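Local atomic coordinates of type II secretion system protein H (Vibrio cholerae, PDB entry 4DQ9), a protein that forms part of the pseudopilus tip complex of the type II secretion system, which is critical for recognising and binding the proteins to be secreted. Residues A[39-44]-A[62-67]; A[124-129]-A[141-146]. All coordinates share one frame; numbering follows the deposited sequence.

Contact 1. Residues A[39-44]-A[62-67]. With NA (sodium ion), chain C.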
loop_
_atom_site.group_PDB
_atom_site.type_symbol
_atom_site.label_atom_id
_atom_site.label_comp_id
_atom_site.label_asym_id
_atom_site.label_seq_id
_atom_site.Cartn_x
_atom_site.Cartn_y
_atom_site.Cartn_z
ATOM N N THR A 39 -4.427 4.129 19.478
ATOM C CA THR A 39 -3.823 5.383 19.852
ATOM C C THR A 39 -4.727 6.581 19.411
ATOM O O THR A 39 -4.371 7.711 19.715
ATOM C CB THR A 39 -2.400 5.525 19.219
ATOM O OG1 THR A 39 -2.565 5.362 17.791
ATOM C CG2 THR A 39 -1.452 4.476 19.845
ATOM N N ARG A 40 -5.833 6.304 18.751
ATOM C CA ARG A 40 -6.815 7.288 18.314
ATOM C C ARG A 40 -6.136 8.288 17.349
ATOM O O ARG A 40 -6.388 9.482 17.435
ATOM C CB ARG A 40 -7.448 7.988 19.521
ATOM C CG ARG A 40 -8.020 6.959 20.569
ATOM C CD ARG A 40 -8.410 7.477 21.935
ATOM N NE ARG A 40 -7.293 8.112 22.663
ATOM C CZ ARG A 40 -7.133 9.429 22.827
ATOM N NH1 ARG A 40 -8.074 10.287 22.463
ATOM N NH2 ARG A 40 -6.044 9.922 23.425
ATOM N N ARG A 41 -5.343 7.779 16.428
ATOM C CA ARG A 41 -4.571 8.619 15.541
ATOM C C ARG A 41 -4.987 8.415 14.103
ATOM O O ARG A 41 -5.334 7.250 13.710
ATOM C CB ARG A 41 -3.102 8.259 15.734
ATOM C CG ARG A 41 -2.258 9.374 15.228
ATOM C CD ARG A 41 -0.782 9.242 15.692
ATOM N NE ARG A 41 -0.662 9.085 17.123
ATOM C CZ ARG A 41 0.372 8.465 17.689
ATOM N NH1 ARG A 41 1.370 7.962 16.940
ATOM N NH2 ARG A 41 0.418 8.344 19.003
ATOM N N LEU A 42 -4.913 9.486 13.285
ATOM C CA LEU A 42 -5.171 9.341 11.880
ATOM C C LEU A 42 -3.928 9.925 11.264
ATOM O O LEU A 42 -3.505 11.078 11.631
ATOM C CB LEU A 42 -6.401 10.152 11.512
ATOM C CG LEU A 42 -7.721 9.708 12.166
ATOM C CD1 LEU A 42 -8.804 10.850 12.032
ATOM C CD2 LEU A 42 -8.068 8.343 11.525
ATOM N N THR A 43 -3.380 9.198 10.290
ATOM C CA THR A 43 -2.176 9.762 9.597
ATOM C C THR A 43 -2.420 9.802 8.091
ATOM O O THR A 43 -2.986 8.864 7.545
ATOM C CB THR A 43 -0.993 8.827 9.824
ATOM O OG1 THR A 43 -0.848 8.666 11.256
ATOM C CG2 THR A 43 0.388 9.422 9.266
ATOM N N PHE A 44 -1.993 10.905 7.455
ATOM C CA PHE A 44 -2.335 11.197 6.070
ATOM C C PHE A 44 -1.068 11.014 5.259
ATOM O O PHE A 44 -0.099 11.696 5.502
ATOM C CB PHE A 44 -2.913 12.609 5.992
ATOM C CG PHE A 44 -4.183 12.729 6.853
ATOM C CD1 PHE A 44 -5.404 12.397 6.330
ATOM C CD2 PHE A 44 -4.073 13.227 8.152
ATOM C CE1 PHE A 44 -6.571 12.473 7.119
ATOM C CE2 PHE A 44 -5.269 13.283 8.933
ATOM C CZ PHE A 44 -6.442 12.888 8.380
ATOM N N THR A 62 -1.814 19.661 8.392
ATOM C CA THR A 62 -1.003 18.722 9.118
ATOM C C THR A 62 -1.332 17.300 8.679
ATOM O O THR A 62 -2.438 17.023 8.203
ATOM C CB THR A 62 -1.256 18.808 10.627
ATOM O OG1 THR A 62 -2.644 18.669 10.877
ATOM C CG2 THR A 62 -0.810 20.175 11.160
ATOM N N ASN A 63 -0.366 16.418 8.817
ATOM C CA ASN A 63 -0.501 15.058 8.319
ATOM C C ASN A 63 -0.755 13.971 9.405
ATOM O O ASN A 63 -0.773 12.835 9.067
ATOM C CB ASN A 63 0.704 14.699 7.433
ATOM C CG ASN A 63 2.019 14.770 8.200
ATOM O OD1 ASN A 63 2.143 14.333 9.334
ATOM N ND2 ASN A 63 3.052 15.316 7.559
ATOM N N GLN A 64 -0.920 14.340 10.667
ATOM C CA GLN A 64 -1.271 13.402 11.701
ATOM C C GLN A 64 -2.163 14.133 12.689
ATOM O O GLN A 64 -1.857 15.270 13.074
ATOM C CB GLN A 64 -0.030 12.925 12.408
ATOM C CG GLN A 64 -0.322 11.673 13.141
ATOM C CD GLN A 64 0.917 10.912 13.494
ATOM O OE1 GLN A 64 1.157 9.753 13.043
ATOM N NE2 GLN A 64 1.692 11.520 14.322
ATOM N N THR A 65 -3.261 13.521 13.045
ATOM C CA THR A 65 -4.137 14.104 14.112
ATOM C C THR A 65 -4.375 13.030 15.193
ATOM O O THR A 65 -4.419 11.849 14.893
ATOM C CB THR A 65 -5.451 14.661 13.610
ATOM O OG1 THR A 65 -6.176 13.601 12.992
ATOM C CG2 THR A 65 -5.231 15.811 12.587
ATOM N N THR A 66 -4.504 13.419 16.470
ATOM C CA THR A 66 -4.748 12.457 17.551
ATOM C C THR A 66 -5.969 13.018 18.306
ATOM O O THR A 66 -6.080 14.237 18.595
ATOM C CB THR A 66 -3.515 12.301 18.487
ATOM O OG1 THR A 66 -2.335 11.932 17.722
ATOM C CG2 THR A 66 -3.829 11.293 19.609
ATOM N N LEU A 67 -6.943 12.164 18.525
ATOM C CA LEU A 67 -8.123 12.584 19.273
ATOM C C LEU A 67 -7.763 13.031 20.726
ATOM O O LEU A 67 -6.920 12.422 21.351
ATOM C CB LEU A 67 -9.187 11.519 19.344
ATOM C CG LEU A 67 -9.839 11.023 18.086
ATOM C CD1 LEU A 67 -10.840 9.890 18.531
ATOM C CD2 LEU A 67 -10.448 12.140 17.366
HETATM NA NA NA C . -2.483 6.868 12.256
#
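The guanidinium of R41 has Q64 OE1 at its edge, near its plane, and T39 OG1 over one face; the ring of F44 has N63 O, Q64 N and T65 OG1 of residues 62-67 at its edge, with CD2 3.4 Å from N63 O. These groups decorate an antiparallel pairing of strands 41-48 and 54-66, the two arms of a beta hairpin. L42 and T65 form the hydrogen-bonded pair, L42 N to T65 O at 2.9 Å and T65 N to L42 O at 2.8 Å, and F44 N and L67 N extend the ladder to N63 O and R40 O. R40 and R41 both face D36 on strand 31-36, a G1 beta bulge.

On the face carrying R41, T43, Q64 and T66, the R41 and Q64 side chains cross at a slant, with the guanidinium and amide planes inclined at 57° and CD of R41 3.2 Å from CD of Q64. With CG of Q64 anti to its backbone N (chi1 -162°) and the chain extended beyond, the Q64 side chain runs beside that of T43, and T43 OG1 donates to Q64 OE1 at 2.9 Å, in the carbonyl plane and on a lone pair. At the far end R40 NH1 gives a weak bond to L67 O. L42, on the other face with T65, packs on F13 of helix 2-27, and F44 touches R16 of the same helix.

Because T43 OG1 also binds a sodium ion, at 2.6 Å and together with D36, one hydroxyl serves two partners: its proton goes to Q64 while its oxygen faces the cation, which would probably polarise the O-H and strengthen the bond to the amide.

Contact 2. Residues A[124-129]-A[141-146]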
loop_
_atom_site.group_PDB
_atom_site.type_symbol
_atom_site.label_atom_id
_atom_site.label_comp_id
_atom_site.label_asym_id
_atom_site.label_seq_id
_atom_site.Cartn_x
_atom_site.Cartn_y
_atom_site.Cartn_z
ATOM N N THR A 124 -11.284 3.986 -0.911
ATOM C CA THR A 124 -11.695 2.751 -0.231
ATOM C C THR A 124 -13.032 2.917 0.532
ATOM O O THR A 124 -13.164 3.889 1.285
ATOM C CB THR A 124 -10.651 2.326 0.789
ATOM O OG1 THR A 124 -9.360 2.235 0.157
ATOM C CG2 THR A 124 -11.055 1.131 1.620
ATOM N N PRO A 125 -14.032 1.991 0.312
ATOM C CA PRO A 125 -15.298 2.172 1.038
ATOM C C PRO A 125 -15.098 1.965 2.497
ATOM O O PRO A 125 -14.507 0.982 2.880
ATOM C CB PRO A 125 -16.212 1.204 0.378
ATOM C CG PRO A 125 -15.590 0.909 -0.989
ATOM C CD PRO A 125 -14.150 0.997 -0.784
ATOM N N PHE A 126 -15.589 2.881 3.316
ATOM C CA PHE A 126 -15.384 2.728 4.760
ATOM C C PHE A 126 -16.369 3.633 5.502
ATOM O O PHE A 126 -16.949 4.567 4.900
ATOM C CB PHE A 126 -13.919 3.121 5.168
ATOM C CG PHE A 126 -13.716 4.629 5.175
ATOM C CD1 PHE A 126 -13.504 5.432 3.994
ATOM C CD2 PHE A 126 -13.858 5.368 6.395
ATOM C CE1 PHE A 126 -13.431 6.799 4.018
ATOM C CE2 PHE A 126 -13.782 6.732 6.407
ATOM C CZ PHE A 126 -13.561 7.521 5.242
ATOM N N THR A 127 -16.434 3.425 6.828
ATOM C CA THR A 127 -17.091 4.331 7.785
ATOM C C THR A 127 -16.093 4.557 8.951
ATOM O O THR A 127 -15.572 3.536 9.448
ATOM C CB THR A 127 -18.362 3.761 8.292
ATOM O OG1 THR A 127 -19.258 3.648 7.191
ATOM C CG2 THR A 127 -19.002 4.719 9.312
ATOM N N LEU A 128 -15.846 5.828 9.311
ATOM C CA LEU A 128 -15.021 6.154 10.482
ATOM C C LEU A 128 -15.989 6.878 11.423
ATOM O O LEU A 128 -16.619 7.859 11.014
ATOM C CB LEU A 128 -13.860 7.061 10.148
ATOM C CG LEU A 128 -13.100 7.415 11.434
ATOM C CD1 LEU A 128 -12.000 6.453 11.653
ATOM C CD2 LEU A 128 -12.590 8.836 11.349
ATOM N N SER A 129 -16.080 6.414 12.656
ATOM C CA SER A 129 -16.910 7.145 13.600
ATOM C C SER A 129 -16.109 7.589 14.781
ATOM O O SER A 129 -15.080 6.983 15.170
ATOM C CB SER A 129 -18.055 6.307 13.990
ATOM O OG SER A 129 -17.691 5.415 14.892
ATOM N N TRP A 141 -21.230 10.517 15.125
ATOM C CA TRP A 141 -20.678 11.384 14.068
ATOM C C TRP A 141 -19.743 10.446 13.305
ATOM O O TRP A 141 -18.928 9.728 13.879
ATOM C CB TRP A 141 -19.898 12.544 14.700
ATOM C CG TRP A 141 -20.804 13.637 15.120
ATOM C CD1 TRP A 141 -21.218 13.970 16.381
ATOM C CD2 TRP A 141 -21.383 14.595 14.244
ATOM N NE1 TRP A 141 -22.057 15.054 16.319
ATOM C CE2 TRP A 141 -22.195 15.434 15.003
ATOM C CE3 TRP A 141 -21.329 14.771 12.840
ATOM C CZ2 TRP A 141 -22.931 16.447 14.413
ATOM C CZ3 TRP A 141 -22.060 15.722 12.262
ATOM C CH2 TRP A 141 -22.866 16.571 13.038
ATOM N N ARG A 142 -19.844 10.529 11.999
ATOM C CA ARG A 142 -19.127 9.585 11.129
ATOM C C ARG A 142 -18.880 10.200 9.772
ATOM O O ARG A 142 -19.566 11.110 9.326
ATOM C CB ARG A 142 -19.855 8.263 11.010
ATOM C CG ARG A 142 -21.133 8.289 10.436
ATOM C CD ARG A 142 -21.942 6.991 10.783
ATOM N NE ARG A 142 -23.262 7.057 10.135
ATOM C CZ ARG A 142 -24.325 7.713 10.615
ATOM N NH1 ARG A 142 -24.287 8.337 11.768
ATOM N NH2 ARG A 142 -25.492 7.704 9.946
ATOM N N VAL A 143 -17.803 9.718 9.170
ATOM C CA VAL A 143 -17.511 10.033 7.807
ATOM C C VAL A 143 -17.490 8.709 7.051
ATOM O O VAL A 143 -16.871 7.740 7.537
ATOM C CB VAL A 143 -16.151 10.710 7.684
ATOM C CG1 VAL A 143 -15.831 10.875 6.221
ATOM C CG2 VAL A 143 -16.186 12.117 8.342
ATOM N N THR A 144 -18.143 8.651 5.891
ATOM C CA THR A 144 -18.236 7.436 5.115
ATOM C C THR A 144 -17.810 7.722 3.686
ATOM O O THR A 144 -18.194 8.763 3.117
ATOM C CB THR A 144 -19.645 6.876 5.049
ATOM O OG1 THR A 144 -20.488 7.840 4.378
ATOM C CG2 THR A 144 -20.184 6.640 6.388
ATOM N N ALA A 145 -17.150 6.766 3.065
ATOM C CA ALA A 145 -16.972 6.787 1.620
ATOM C C ALA A 145 -17.677 5.616 1.012
ATOM O O ALA A 145 -17.546 4.561 1.487
ATOM C CB ALA A 145 -15.485 6.688 1.258
ATOM N N GLN A 146 -17.930 5.818 -0.283
ATOM C CA GLN A 146 -17.958 4.699 -1.219
ATOM C C GLN A 146 -16.843 4.741 -2.362
ATOM O O GLN A 146 -16.071 5.702 -2.484
ATOM C CB GLN A 146 -19.374 4.411 -1.679
ATOM C CG GLN A 146 -20.000 3.047 -1.144
ATOM C CD GLN A 146 -19.765 1.814 -2.096
ATOM O OE1 GLN A 146 -18.668 1.613 -2.659
ATOM N NE2 GLN A 146 -20.814 0.991 -2.265
#
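F126 and A145 meet as a hydrogen-bonded pair in the beta hairpin of strands 126-132 and 141-145, the two inner strands of a four-stranded antiparallel sheet. F126 shows how an aromatic side chain can lean over a neighbouring strand. From CB, the ring carbon CG is placed between the backbone N and the carbonyl carbon (chi1 76°), which turns the ring toward strand 141-145. Along one side, CD1 and then CE1 close on the methyl of A145, CE1 reaching CB at 3.4 Å; along the other, CE2 approaches V143 O, also at 3.4 Å. At the tip, CZ touches V143 CG1. The backbone N of A145 sits over one face, 3.8 Å above the plane and displaced toward the rim, while T124 O and L128 CB lie at the edge. Beyond the hairpin the ring packs on F13 and L17 of helix 2-27, so it joins sheet to helix in the buried interior.

Beneath this packing, A145 N donates to F126 O, and F126 N reaches a lone pair of A145 O over a longer 3.2 Å. The next hydrogen-bonded pair, L128 with V143, is straighter, at 170° for L128 N to V143 O.

The opposite face carries T127, S129, R142 and T144. R142 sends its guanidinium away to the carbonyls of Q140 and A155. T127 and T144 stand side by side, and OG1 of T127 rests 3.2 Å from the methyl carbon CG2 of T144.

Contacts 1 and 2 follow one another along the chain, the first hairpin closing before the second opens, and each belongs to a different four-stranded antiparallel sheet. Their centres lie 16 Å apart and their nearest atoms about 4 Å apart, without touching. What they share is helix 2-27: F13 is packed by L42 from contact 1 and by F126 and L128 from contact 2. Strand 71-77 of the second sheet also receives side chains of R40, L42 and L67, so the two sheets meet there. Both hairpins thus pack on the N-terminal helix, consistent with the pseudopilin plan of a long N-terminal helix lying against beta sheet, with the sodium-binding T43 belonging to the first sheet.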